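Long-range contacts in oligogalacturonate lyase (Vibrio parahaemolyticus RIMD 2210633, PDB 3C5M), which probably cleaves oligogalacturonides, the short fragments of pectin, and binds a manganese ion within a seven-bladed beta-propeller: residues V116-D121 with I171-E176; T167-K172 with L180-Q185; N133-K138 with F198-V203; F205-P210 with R217-N222. All blocks are in the same frame, centred on the assembly; numbering follows the deposited sequence.

Overall arrangement
The contacts follow three successive blades of the seven-bladed propeller. Contact 1 packs strand 114-119, the outermost strand of one blade, on strand 168-174 of the next. Contact 2 pairs that same strand with 180-186, the outer strand of its own sheet. Their centres are 12 Å apart, and they share I171 and K172. Contact 3 joins turns of the second and third blades. Contact 4 pairs strands 202-207 and 219-222 of the third. In sequence, contacts 1 and 3 interleave, while contacts 2 and 4 follow one another. Contacts 1 and 3 thus join blades, and contacts 2 and 4 hold single blades together. The R217 side chain of contact 4 lies about 12 Å from the manganese ion.

Contact 1: residues V116-D121 with I171-E176; sequences VIYTVD and IKVDIE
V173 fits against Y118 like a two-pronged bump. Its CG2 sits over one face of the tyrosine ring, 4.3 Å from the ring centroid and displaced toward the rim. Its CG1, anti to the backbone N (chi1 179°), meets Y118 CB at 4.0 Å. The valine therefore covers both the root and the face of the aromatic side chain. The two side chains cross at about a right angle. The opposite face of the ring carries the backbone N of V120.

I171 meets the hydroxyl end of Y118 from the opposite direction. Its CD1 lies oblique to the ring, 3.8 Å from Y118 OH. The hydroxyl is not left to this apolar neighbour, because it is hydrogen-bonded to E143 OE2.

I117 CD1 and I175 CD1 meet end to end at 3.9 Å, with F96 and L139 touching both side chains. The CB of I175 points away from the other segment, but a doubly bent chain (chi1 -53°, chi2 -62°) swings its CD1 back. W130 backs I171 and V173.

The contact is built from side chains. The two strand segments approach only to 7.9 Å between axes, too wide for sheet pairing. This is the face-to-face packing of neighbouring blades in a beta-propeller, with the outermost strand 114-119 of one blade laid on strand 168-174 of the next.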
loop_
_atom_site.group_PDB
_atom_site.type_symbol
_atom_site.label_atom_id
_atom_site.label_comp_id
_atom_site.label_asym_id
_atom_site.label_seq_id
_atom_site.Cartn_x
_atom_site.Cartn_y
_atom_site.Cartn_z
ATOM N N VAL A 116 3.776 -7.617 -21.470
ATOM C CA VAL A 116 4.809 -7.761 -20.456
ATOM C C VAL A 116 5.810 -6.626 -20.703
ATOM O O VAL A 116 6.491 -6.586 -21.722
ATOM C CB VAL A 116 5.459 -9.155 -20.536
ATOM C CG1 VAL A 116 5.436 -9.653 -21.966
ATOM C CG2 VAL A 116 6.874 -9.098 -19.986
ATOM N N ILE A 117 5.867 -5.684 -19.773
ATOM C CA ILE A 117 6.736 -4.534 -19.919
ATOM C C ILE A 117 8.140 -4.742 -19.358
ATOM O O ILE A 117 9.041 -3.962 -19.659
ATOM C CB ILE A 117 6.111 -3.308 -19.256
ATOM C CG1 ILE A 117 5.894 -3.616 -17.785
ATOM C CG2 ILE A 117 4.778 -2.970 -19.909
ATOM C CD1 ILE A 117 5.376 -2.443 -16.987
ATOM N N TYR A 118 8.338 -5.772 -18.541
ATOM C CA TYR A 118 9.666 -6.042 -17.993
ATOM C C TYR A 118 9.748 -7.414 -17.354
ATOM O O TYR A 118 8.813 -7.844 -16.697
ATOM C CB TYR A 118 10.057 -4.975 -16.969
ATOM C CG TYR A 118 11.276 -5.331 -16.139
ATOM C CD1 TYR A 118 11.172 -5.551 -14.769
ATOM C CD2 TYR A 118 12.532 -5.464 -16.731
ATOM C CE1 TYR A 118 12.289 -5.898 -14.000
ATOM C CE2 TYR A 118 13.659 -5.807 -15.976
ATOM C CZ TYR A 118 13.526 -6.024 -14.603
ATOM O OH TYR A 118 14.627 -6.360 -13.839
ATOM N N THR A 119 10.863 -8.108 -17.545
ATOM C CA THR A 119 11.019 -9.436 -16.963
ATOM C C THR A 119 12.330 -9.536 -16.193
ATOM O O THR A 119 13.394 -9.594 -16.794
ATOM C CB THR A 119 10.999 -10.542 -18.050
ATOM O OG1 THR A 119 9.735 -10.546 -18.732
ATOM C CG2 THR A 119 11.231 -11.904 -17.415
ATOM N N VAL A 120 12.248 -9.571 -14.865
ATOM C CA VAL A 120 13.435 -9.656 -14.015
ATOM C C VAL A 120 14.492 -10.584 -14.576
ATOM O O VAL A 120 14.174 -11.642 -15.107
ATOM C CB VAL A 120 13.076 -10.123 -12.587
ATOM C CG1 VAL A 120 12.407 -11.487 -12.630
ATOM C CG2 VAL A 120 14.322 -10.165 -11.729
ATOM N N ASP A 121 15.756 -10.188 -14.451
ATOM C CA ASP A 121 16.845 -11.005 -14.962
ATOM C C ASP A 121 17.240 -12.144 -14.033
ATOM O O ASP A 121 17.203 -12.004 -12.818
ATOM C CB ASP A 121 18.063 -10.140 -15.249
ATOM C CG ASP A 121 19.200 -10.937 -15.868
ATOM O OD1 ASP A 121 19.915 -11.646 -15.114
ATOM O OD2 ASP A 121 19.361 -10.869 -17.113
ATOM N N ILE A 171 16.002 -0.020 -9.018
ATOM C CA ILE A 171 15.937 0.208 -10.458
ATOM C C ILE A 171 14.737 1.014 -10.925
ATOM O O ILE A 171 13.761 1.192 -10.205
ATOM C CB ILE A 171 15.937 -1.117 -11.255
ATOM C CG1 ILE A 171 14.658 -1.902 -10.970
ATOM C CG2 ILE A 171 17.174 -1.932 -10.909
ATOM C CD1 ILE A 171 14.541 -3.209 -11.735
ATOM N N LYS A 172 14.828 1.497 -12.155
ATOM C CA LYS A 172 13.779 2.288 -12.765
ATOM C C LYS A 172 13.588 1.726 -14.165
ATOM O O LYS A 172 14.551 1.538 -14.903
ATOM C CB LYS A 172 14.214 3.749 -12.828
ATOM C CG LYS A 172 13.300 4.643 -13.641
ATOM C CD LYS A 172 13.787 6.089 -13.620
ATOM C CE LYS A 172 15.144 6.248 -14.300
ATOM N NZ LYS A 172 15.109 5.906 -15.757
ATOM N N VAL A 173 12.344 1.449 -14.523
ATOM C CA VAL A 173 12.029 0.892 -15.826
ATOM C C VAL A 173 11.157 1.860 -16.614
ATOM O O VAL A 173 10.318 2.569 -16.049
ATOM C CB VAL A 173 11.288 -0.456 -15.668
ATOM C CG1 VAL A 173 10.921 -1.033 -17.024
ATOM C CG2 VAL A 173 12.165 -1.423 -14.896
ATOM N N ASP A 174 11.367 1.884 -17.923
ATOM C CA ASP A 174 10.610 2.758 -18.804
ATOM C C ASP A 174 9.471 1.952 -19.439
ATOM O O ASP A 174 9.711 0.954 -20.129
ATOM C CB ASP A 174 11.556 3.335 -19.870
ATOM C CG ASP A 174 10.892 4.402 -20.730
ATOM O OD1 ASP A 174 10.209 4.043 -21.722
ATOM O OD2 ASP A 174 11.046 5.607 -20.403
ATOM N N ILE A 175 8.234 2.376 -19.191
ATOM C CA ILE A 175 7.069 1.678 -19.731
ATOM C C ILE A 175 7.167 1.543 -21.242
ATOM O O ILE A 175 6.910 0.476 -21.786
ATOM C CB ILE A 175 5.754 2.414 -19.416
ATOM C CG1 ILE A 175 5.639 2.685 -17.914
ATOM C CG2 ILE A 175 4.573 1.585 -19.893
ATOM C CD1 ILE A 175 5.598 1.448 -17.082
ATOM N N GLU A 176 7.538 2.627 -21.916
ATOM C CA GLU A 176 7.657 2.621 -23.372
ATOM C C GLU A 176 8.780 1.759 -23.926
ATOM O O GLU A 176 8.540 0.881 -24.746
ATOM C CB GLU A 176 7.834 4.045 -23.889
ATOM C CG GLU A 176 6.556 4.855 -23.914
ATOM C CD GLU A 176 5.553 4.323 -24.926
ATOM O OE1 GLU A 176 5.047 3.193 -24.738
ATOM O OE2 GLU A 176 5.279 5.036 -25.914
#

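Contact 2: residues T167-K172 with L180-Q185; sequences TCRLIK and LEVIHQ
R169 stretches its extended chain across V182 and L180, at about a right angle to both. Its NH1 lies 3.7 Å from V182 CG2, and its NH2 lies 3.6 Å from L180 CD1. At its root, R169 CB rests by the amide of Q185. A water links R169 NH1 to Q185 OE1, accepting from the first and donating to the second. The guanidinium itself is gripped by a salt bridge to E143 and a cation-pi contact with W124.

L170 lies on the other side of the sheet, where its CD2 packs on CD1 of I183. I183 and H184 both face L170, which makes a classic beta bulge. L170 N gives a straight bond of 2.7 Å to H184 O (172° at the hydrogen). L170 O takes I183 N at 3.1 Å and, weakly, H184 N.

K172 and E181 close the end of the pair. Their side chains run side by side and point the same way. The lysine bends at chi3 and chi4 (65° and 63°), bringing NZ to 3.0 Å from E181 OE1 in a salt bridge. Their backbones also bond both ways, with E181 N on K172 O at 2.8 Å.

The two strands form a hairpin in a four-stranded antiparallel blade. Strand 180-186 is its outermost strand, and strand 138-145 flanks 168-174 on the other side. Y118 of strand 114-119 packs on R169, while F205 of the following blade meets the ring of H184.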
loop_
_atom_site.group_PDB
_atom_site.type_symbol
_atom_site.label_atom_id
_atom_site.label_comp_id
_atom_site.label_asym_id
_atom_site.label_seq_id
_atom_site.Cartn_x
_atom_site.Cartn_y
_atom_site.Cartn_z
ATOM N N THR A 167 23.255 -7.522 -1.349
ATOM C CA THR A 167 23.372 -6.481 -2.355
ATOM C C THR A 167 22.033 -6.308 -3.066
ATOM O O THR A 167 21.537 -7.225 -3.732
ATOM C CB THR A 167 24.479 -6.829 -3.379
ATOM O OG1 THR A 167 24.312 -6.041 -4.564
ATOM C CG2 THR A 167 24.418 -8.289 -3.747
ATOM N N CYS A 168 21.453 -5.124 -2.898
ATOM C CA CYS A 168 20.166 -4.774 -3.487
ATOM C C CYS A 168 20.310 -3.551 -4.370
ATOM O O CYS A 168 21.170 -2.708 -4.144
ATOM C CB CYS A 168 19.156 -4.450 -2.388
ATOM S SG CYS A 168 18.787 -5.803 -1.284
ATOM N N ARG A 169 19.455 -3.444 -5.374
ATOM C CA ARG A 169 19.508 -2.299 -6.257
ATOM C C ARG A 169 18.118 -1.714 -6.458
ATOM O O ARG A 169 17.130 -2.438 -6.548
ATOM C CB ARG A 169 20.094 -2.694 -7.612
ATOM C CG ARG A 169 19.253 -3.703 -8.375
ATOM C CD ARG A 169 19.864 -3.995 -9.728
ATOM N NE ARG A 169 19.029 -4.873 -10.540
ATOM C CZ ARG A 169 19.281 -5.176 -11.811
ATOM N NH1 ARG A 169 20.349 -4.675 -12.422
ATOM N NH2 ARG A 169 18.456 -5.973 -12.477
ATOM N N LEU A 170 18.066 -0.391 -6.521
ATOM C CA LEU A 170 16.835 0.345 -6.734
ATOM C C LEU A 170 16.816 0.691 -8.234
ATOM O O LEU A 170 17.538 1.584 -8.672
ATOM C CB LEU A 170 16.862 1.620 -5.890
ATOM C CG LEU A 170 15.551 2.360 -5.640
ATOM C CD1 LEU A 170 15.804 3.612 -4.806
ATOM C CD2 LEU A 170 14.922 2.732 -6.957
ATOM N N ILE A 171 16.002 -0.020 -9.018
ATOM C CA ILE A 171 15.937 0.208 -10.458
ATOM C C ILE A 171 14.737 1.014 -10.925
ATOM O O ILE A 171 13.761 1.192 -10.205
ATOM C CB ILE A 171 15.937 -1.117 -11.255
ATOM C CG1 ILE A 171 14.658 -1.902 -10.970
ATOM C CG2 ILE A 171 17.174 -1.932 -10.909
ATOM C CD1 ILE A 171 14.541 -3.209 -11.735
ATOM N N LYS A 172 14.828 1.497 -12.155
ATOM C CA LYS A 172 13.779 2.288 -12.765
ATOM C C LYS A 172 13.588 1.726 -14.165
ATOM O O LYS A 172 14.551 1.538 -14.903
ATOM C CB LYS A 172 14.214 3.749 -12.828
ATOM C CG LYS A 172 13.300 4.643 -13.641
ATOM C CD LYS A 172 13.787 6.089 -13.620
ATOM C CE LYS A 172 15.144 6.248 -14.300
ATOM N NZ LYS A 172 15.109 5.906 -15.757
ATOM N N LEU A 180 15.847 -0.907 -18.319
ATOM C CA LEU A 180 16.028 -0.648 -16.893
ATOM C C LEU A 180 17.224 0.257 -16.684
ATOM O O LEU A 180 18.124 0.313 -17.510
ATOM C CB LEU A 180 16.239 -1.942 -16.100
ATOM C CG LEU A 180 17.563 -2.680 -16.278
ATOM C CD1 LEU A 180 17.600 -3.867 -15.329
ATOM C CD2 LEU A 180 17.731 -3.142 -17.737
ATOM N N GLU A 181 17.230 0.964 -15.565
ATOM C CA GLU A 181 18.316 1.875 -15.260
ATOM C C GLU A 181 18.568 1.871 -13.757
ATOM O O GLU A 181 17.765 2.396 -12.992
ATOM C CB GLU A 181 17.929 3.271 -15.721
ATOM C CG GLU A 181 19.056 4.258 -15.690
ATOM C CD GLU A 181 18.587 5.651 -16.023
ATOM O OE1 GLU A 181 17.993 6.309 -15.137
ATOM O OE2 GLU A 181 18.795 6.085 -17.178
ATOM N N VAL A 182 19.674 1.275 -13.330
ATOM C CA VAL A 182 19.984 1.220 -11.904
ATOM C C VAL A 182 20.268 2.623 -11.374
ATOM O O VAL A 182 21.290 3.209 -11.711
ATOM C CB VAL A 182 21.218 0.332 -11.633
ATOM C CG1 VAL A 182 21.504 0.288 -10.147
ATOM C CG2 VAL A 182 20.975 -1.068 -12.155
ATOM N N ILE A 183 19.379 3.167 -10.544
ATOM C CA ILE A 183 19.597 4.511 -10.014
ATOM C C ILE A 183 20.295 4.519 -8.664
ATOM O O ILE A 183 20.659 5.576 -8.160
ATOM C CB ILE A 183 18.281 5.318 -9.877
ATOM C CG1 ILE A 183 17.369 4.680 -8.848
ATOM C CG2 ILE A 183 17.561 5.389 -11.215
ATOM C CD1 ILE A 183 16.007 5.342 -8.790
ATOM N N HIS A 184 20.481 3.340 -8.085
ATOM C CA HIS A 184 21.142 3.225 -6.793
ATOM C C HIS A 184 21.345 1.770 -6.405
ATOM O O HIS A 184 20.414 0.986 -6.461
ATOM C CB HIS A 184 20.323 3.914 -5.696
ATOM C CG HIS A 184 20.944 3.814 -4.338
ATOM N ND1 HIS A 184 22.102 4.479 -4.000
ATOM C CD2 HIS A 184 20.620 3.055 -3.265
ATOM C CE1 HIS A 184 22.469 4.128 -2.781
ATOM N NE2 HIS A 184 21.587 3.264 -2.314
ATOM N N GLN A 185 22.562 1.409 -6.015
ATOM C CA GLN A 185 22.845 0.041 -5.603
ATOM C C GLN A 185 23.501 0.095 -4.237
ATOM O O GLN A 185 23.907 1.166 -3.792
ATOM C CB GLN A 185 23.768 -0.637 -6.609
ATOM C CG GLN A 185 23.855 -2.133 -6.425
ATOM C CD GLN A 185 24.112 -2.857 -7.739
ATOM O OE1 GLN A 185 23.517 -2.533 -8.770
ATOM N NE2 GLN A 185 24.988 -3.848 -7.705
HETATM O O HOH W 1 23.234 -3.836 -11.059
#

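Contact 3: residues N133-K138 with F198-V203; sequences NSDCTK and FDDSTV
D200 carries the polar half of this contact, taking both N133 and K138 on one carboxylate oxygen. N133 ND2 donates to D200 OD1 at 3.0 Å, reaching it on the syn side but 34° out of the carboxylate plane. The amide and carboxylate planes are about 65° apart. A second bond, from ND2 to D200 OD2, is weak. K138 NZ, brought round by a bend at chi3 (-72°), approaches the same OD1 at 3.2 Å and forms a salt bridge. As a hydrogen bond this is weak; the lysine's main partner is E223, also by a salt bridge. D135 OD2 lies 4.4 Å from D200 OD1, and the nearby positive charge of K138 probably offsets this like-charge approach.

The second half is S134 on F198. The serine OG stands 3.5 Å above the ring plane, over its centre. The hydroxyl is held there by a hydrogen bond to P197 O.

Further out, the turns position these groups. N133 begins a type I beta turn that ends at C136. Its OD1 accepts T137 N at 2.7 Å, in the carbonyl plane and on a lone pair. It also accepts K138 N at 2.9 Å, from well above that plane. These two bonds hold the amide with ND2 facing D200. On the other segment, a type I turn from D199 to T202 carries D200, and T202 OG1 bonds D199 OD2.

Segment 133-138 links strands 124-132 and 138-145. Segment 198-203 makes the turn from strand 190-196 into 202-207. The contact therefore joins turns of two adjacent blades, with Y195 of strand 190-196 packed against both N133 and K138.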
loop_
_atom_site.group_PDB
_atom_site.type_symbol
_atom_site.label_atom_id
_atom_site.label_comp_id
_atom_site.label_asym_id
_atom_site.label_seq_id
_atom_site.Cartn_x
_atom_site.Cartn_y
_atom_site.Cartn_z
ATOM N N ASN A 133 5.217 6.543 -11.652
ATOM C CA ASN A 133 5.404 7.972 -11.453
ATOM C C ASN A 133 4.083 8.613 -11.835
ATOM O O ASN A 133 3.271 7.988 -12.516
ATOM C CB ASN A 133 6.525 8.502 -12.339
ATOM C CG ASN A 133 6.180 8.450 -13.801
ATOM O OD1 ASN A 133 5.726 7.426 -14.313
ATOM N ND2 ASN A 133 6.399 9.550 -14.490
ATOM N N SER A 134 3.855 9.851 -11.409
ATOM C CA SER A 134 2.582 10.492 -11.717
ATOM C C SER A 134 2.146 10.448 -13.173
ATOM O O SER A 134 0.967 10.238 -13.447
ATOM C CB SER A 134 2.579 11.922 -11.208
ATOM O OG SER A 134 2.166 11.930 -9.851
ATOM N N ASP A 135 3.084 10.639 -14.100
ATOM C CA ASP A 135 2.752 10.601 -15.519
ATOM C C ASP A 135 2.524 9.171 -15.984
ATOM O O ASP A 135 1.998 8.935 -17.072
ATOM C CB ASP A 135 3.859 11.235 -16.358
ATOM C CG ASP A 135 3.912 12.739 -16.208
ATOM O OD1 ASP A 135 2.832 13.361 -16.077
ATOM O OD2 ASP A 135 5.033 13.303 -16.237
ATOM N N CYS A 136 2.944 8.213 -15.166
ATOM C CA CYS A 136 2.756 6.803 -15.485
ATOM C C CYS A 136 3.527 6.393 -16.740
ATOM O O CYS A 136 2.990 5.710 -17.613
ATOM C CB CYS A 136 1.265 6.527 -15.671
ATOM S SG CYS A 136 0.767 4.959 -15.016
ATOM N N THR A 137 4.790 6.805 -16.812
ATOM C CA THR A 137 5.642 6.504 -17.960
ATOM C C THR A 137 6.858 5.715 -17.508
ATOM O O THR A 137 7.561 5.105 -18.317
ATOM C CB THR A 137 6.139 7.797 -18.629
ATOM O OG1 THR A 137 7.000 8.499 -17.723
ATOM C CG2 THR A 137 4.964 8.699 -18.979
ATOM N N LYS A 138 7.102 5.749 -16.206
ATOM C CA LYS A 138 8.224 5.058 -15.603
ATOM C C LYS A 138 7.783 4.345 -14.330
ATOM O O LYS A 138 6.877 4.795 -13.622
ATOM C CB LYS A 138 9.335 6.062 -15.264
ATOM C CG LYS A 138 10.063 6.627 -16.470
ATOM C CD LYS A 138 11.006 7.765 -16.104
ATOM C CE LYS A 138 10.233 9.034 -15.740
ATOM N NZ LYS A 138 11.145 10.183 -15.436
ATOM N N PHE A 198 4.157 14.229 -7.648
ATOM C CA PHE A 198 4.382 14.950 -8.900
ATOM C C PHE A 198 5.776 15.524 -9.032
ATOM O O PHE A 198 5.956 16.729 -9.207
ATOM C CB PHE A 198 3.345 16.043 -9.062
ATOM C CG PHE A 198 1.943 15.532 -9.071
ATOM C CD1 PHE A 198 1.299 15.212 -7.884
ATOM C CD2 PHE A 198 1.266 15.360 -10.269
ATOM C CE1 PHE A 198 -0.007 14.729 -7.899
ATOM C CE2 PHE A 198 -0.031 14.881 -10.293
ATOM C CZ PHE A 198 -0.672 14.564 -9.109
ATOM N N ASP A 199 6.760 14.634 -8.980
ATOM C CA ASP A 199 8.151 15.023 -9.054
ATOM C C ASP A 199 9.052 13.819 -9.311
ATOM O O ASP A 199 9.611 13.252 -8.381
ATOM C CB ASP A 199 8.532 15.710 -7.740
ATOM C CG ASP A 199 10.012 15.997 -7.635
ATOM O OD1 ASP A 199 10.669 16.196 -8.680
ATOM O OD2 ASP A 199 10.515 16.037 -6.495
ATOM N N ASP A 200 9.198 13.437 -10.577
ATOM C CA ASP A 200 10.035 12.294 -10.944
ATOM C C ASP A 200 11.469 12.457 -10.475
ATOM O O ASP A 200 12.256 11.513 -10.495
ATOM C CB ASP A 200 10.034 12.096 -12.453
ATOM C CG ASP A 200 8.662 11.815 -12.991
ATOM O OD1 ASP A 200 8.536 11.646 -14.223
ATOM O OD2 ASP A 200 7.706 11.763 -12.185
ATOM N N SER A 201 11.809 13.666 -10.059
ATOM C CA SER A 201 13.152 13.942 -9.585
ATOM C C SER A 201 13.519 13.159 -8.328
ATOM O O SER A 201 14.618 12.604 -8.223
ATOM C CB SER A 201 13.293 15.429 -9.289
ATOM O OG SER A 201 14.452 15.665 -8.510
ATOM N N THR A 202 12.581 13.128 -7.385
ATOM C CA THR A 202 12.751 12.469 -6.092
ATOM C C THR A 202 12.177 11.051 -6.004
ATOM O O THR A 202 11.068 10.802 -6.449
ATOM C CB THR A 202 12.085 13.308 -5.001
ATOM O OG1 THR A 202 12.424 14.686 -5.199
ATOM C CG2 THR A 202 12.547 12.855 -3.624
ATOM N N VAL A 203 12.929 10.142 -5.397
ATOM C CA VAL A 203 12.507 8.752 -5.239
ATOM C C VAL A 203 12.854 8.271 -3.830
ATOM O O VAL A 203 14.021 8.082 -3.513
ATOM C CB VAL A 203 13.229 7.836 -6.260
ATOM C CG1 VAL A 203 12.803 6.397 -6.068
ATOM C CG2 VAL A 203 12.936 8.295 -7.683
#

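Contact 4: residues F205-P210 with R217-N222; sequences FCHEGP and RMWLVN
H207 leans its imidazole against the indole of W219 at a slant. W219 CD1 lies over one face of the imidazole and H207 CE1 over one face of the indole, both offset toward the rim. The planes stand 54° apart, and the centroids of the imidazole and the five-membered indole ring are 4.0 Å apart. W219 NE1 bonds A216 O, not the nearby H207 NE2, for which the angle is poor.

F205 completes the aromatic cluster. W219 CB sits over one face of its ring, 3.8 Å from the centroid. The two rings are nearly parallel but slid apart. V221 CG1 lies 3.7 Å from F205 CE2. Two backbone hydrogen bonds join the pair, F205 N to W219 O and W219 N to F205 O, both 3.2 Å.

R217 bends at chi3 (40°) and turns an edge of its guanidinium to E208. OE2 lies in its plane, 3.0 Å from R217 NH2, in a salt bridge. C206 SG covers one face. R217 NH1 has a further salt bridge to E243.

The R217 side chain lies about 12 Å from the manganese ion. Two acids on different nitrogens probably limit the rotation of its guanidinium.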
loop_
_atom_site.group_PDB
_atom_site.type_symbol
_atom_site.label_atom_id
_atom_site.label_comp_id
_atom_site.label_asym_id
_atom_site.label_seq_id
_atom_site.Cartn_x
_atom_site.Cartn_y
_atom_site.Cartn_z
ATOM N N PHE A 205 13.197 5.639 -0.730
ATOM C CA PHE A 205 13.375 4.206 -0.491
ATOM C C PHE A 205 13.774 4.069 0.959
ATOM O O PHE A 205 13.708 5.041 1.703
ATOM C CB PHE A 205 14.445 3.605 -1.413
ATOM C CG PHE A 205 15.853 4.033 -1.100
ATOM C CD1 PHE A 205 16.720 3.182 -0.421
ATOM C CD2 PHE A 205 16.320 5.282 -1.503
ATOM C CE1 PHE A 205 18.030 3.570 -0.150
ATOM C CE2 PHE A 205 17.629 5.677 -1.234
ATOM C CZ PHE A 205 18.488 4.822 -0.557
ATOM N N CYS A 206 14.194 2.886 1.380
ATOM C CA CYS A 206 14.556 2.719 2.778
ATOM C C CYS A 206 15.390 1.486 3.024
ATOM O O CYS A 206 15.511 0.626 2.158
ATOM C CB CYS A 206 13.298 2.571 3.610
ATOM S SG CYS A 206 12.558 0.911 3.410
ATOM N N HIS A 207 15.937 1.402 4.232
ATOM C CA HIS A 207 16.719 0.250 4.622
ATOM C C HIS A 207 15.790 -0.638 5.447
ATOM O O HIS A 207 15.160 -0.165 6.390
ATOM C CB HIS A 207 17.939 0.651 5.472
ATOM C CG HIS A 207 18.960 1.465 4.740
ATOM N ND1 HIS A 207 19.227 1.297 3.399
ATOM C CD2 HIS A 207 19.811 2.424 5.175
ATOM C CE1 HIS A 207 20.196 2.120 3.040
ATOM N NE2 HIS A 207 20.567 2.816 4.099
ATOM N N GLU A 208 15.693 -1.913 5.073
ATOM C CA GLU A 208 14.850 -2.858 5.787
ATOM C C GLU A 208 15.599 -3.428 6.966
ATOM O O GLU A 208 16.790 -3.180 7.124
ATOM C CB GLU A 208 14.412 -3.991 4.867
ATOM C CG GLU A 208 13.394 -3.558 3.846
ATOM C CD GLU A 208 12.151 -2.978 4.490
ATOM O OE1 GLU A 208 11.253 -2.531 3.748
ATOM O OE2 GLU A 208 12.069 -2.971 5.737
ATOM N N GLY A 209 14.899 -4.193 7.793
ATOM C CA GLY A 209 15.527 -4.784 8.960
ATOM C C GLY A 209 14.918 -4.256 10.246
ATOM O O GLY A 209 14.112 -3.328 10.205
ATOM N N PRO A 210 15.281 -4.819 11.410
ATOM C CA PRO A 210 14.720 -4.345 12.679
ATOM C C PRO A 210 14.918 -2.850 12.877
ATOM O O PRO A 210 15.993 -2.315 12.617
ATOM C CB PRO A 210 15.464 -5.182 13.717
ATOM C CG PRO A 210 16.768 -5.459 13.053
ATOM C CD PRO A 210 16.342 -5.809 11.650
ATOM N N ARG A 217 15.715 4.495 8.092
ATOM C CA ARG A 217 15.038 4.000 6.902
ATOM C C ARG A 217 14.516 5.127 6.029
ATOM O O ARG A 217 14.340 4.954 4.831
ATOM C CB ARG A 217 13.896 3.062 7.281
ATOM C CG ARG A 217 12.940 3.576 8.341
ATOM C CD ARG A 217 11.568 2.960 8.090
ATOM N NE ARG A 217 11.684 1.559 7.689
ATOM C CZ ARG A 217 10.808 0.916 6.922
ATOM N NH1 ARG A 217 9.741 1.547 6.464
ATOM N NH2 ARG A 217 11.004 -0.359 6.605
HETATM N N MSE A 218 14.280 6.285 6.633
HETATM C CA MSE A 218 13.782 7.431 5.896
HETATM C C MSE A 218 14.824 7.898 4.886
HETATM O O MSE A 218 15.603 8.801 5.176
HETATM C CB MSE A 218 13.470 8.583 6.860
HETATM C CG MSE A 218 12.439 8.282 7.969
HETATM SE SE MSE A 218 10.588 8.134 7.344
HETATM C CE MSE A 218 10.608 6.209 7.086
ATOM N N TRP A 219 14.856 7.293 3.707
ATOM C CA TRP A 219 15.822 7.721 2.707
ATOM C C TRP A 219 15.202 8.358 1.473
ATOM O O TRP A 219 14.031 8.132 1.156
ATOM C CB TRP A 219 16.709 6.561 2.277
ATOM C CG TRP A 219 17.698 6.164 3.297
ATOM C CD1 TRP A 219 17.529 5.258 4.297
ATOM C CD2 TRP A 219 19.029 6.661 3.422
ATOM N NE1 TRP A 219 18.680 5.152 5.037
ATOM C CE2 TRP A 219 19.619 6.003 4.519
ATOM C CE3 TRP A 219 19.787 7.595 2.708
ATOM C CZ2 TRP A 219 20.929 6.251 4.923
ATOM C CZ3 TRP A 219 21.091 7.843 3.111
ATOM C CH2 TRP A 219 21.647 7.172 4.207
ATOM N N LEU A 220 16.013 9.156 0.781
ATOM C CA LEU A 220 15.602 9.867 -0.436
ATOM C C LEU A 220 16.792 9.921 -1.397
ATOM O O LEU A 220 17.940 9.930 -0.970
ATOM C CB LEU A 220 15.146 11.291 -0.087
ATOM C CG LEU A 220 13.741 11.711 -0.520
ATOM C CD1 LEU A 220 12.726 10.760 0.094
ATOM C CD2 LEU A 220 13.455 13.154 -0.088
ATOM N N VAL A 221 16.518 9.938 -2.693
ATOM C CA VAL A 221 17.582 9.991 -3.688
ATOM C C VAL A 221 16.988 10.480 -5.006
ATOM O O VAL A 221 15.829 10.199 -5.300
ATOM C CB VAL A 221 18.216 8.602 -3.899
ATOM C CG1 VAL A 221 17.157 7.602 -4.327
ATOM C CG2 VAL A 221 19.303 8.689 -4.947
ATOM N N ASN A 222 17.764 11.211 -5.799
ATOM C CA ASN A 222 17.240 11.708 -7.061
ATOM C C ASN A 222 17.192 10.658 -8.150
ATOM O O ASN A 222 17.884 9.647 -8.077
ATOM C CB ASN A 222 18.038 12.908 -7.532
ATOM C CG ASN A 222 17.807 14.108 -6.668
ATOM O OD1 ASN A 222 18.580 14.380 -5.763
ATOM N ND2 ASN A 222 16.718 14.824 -6.921
#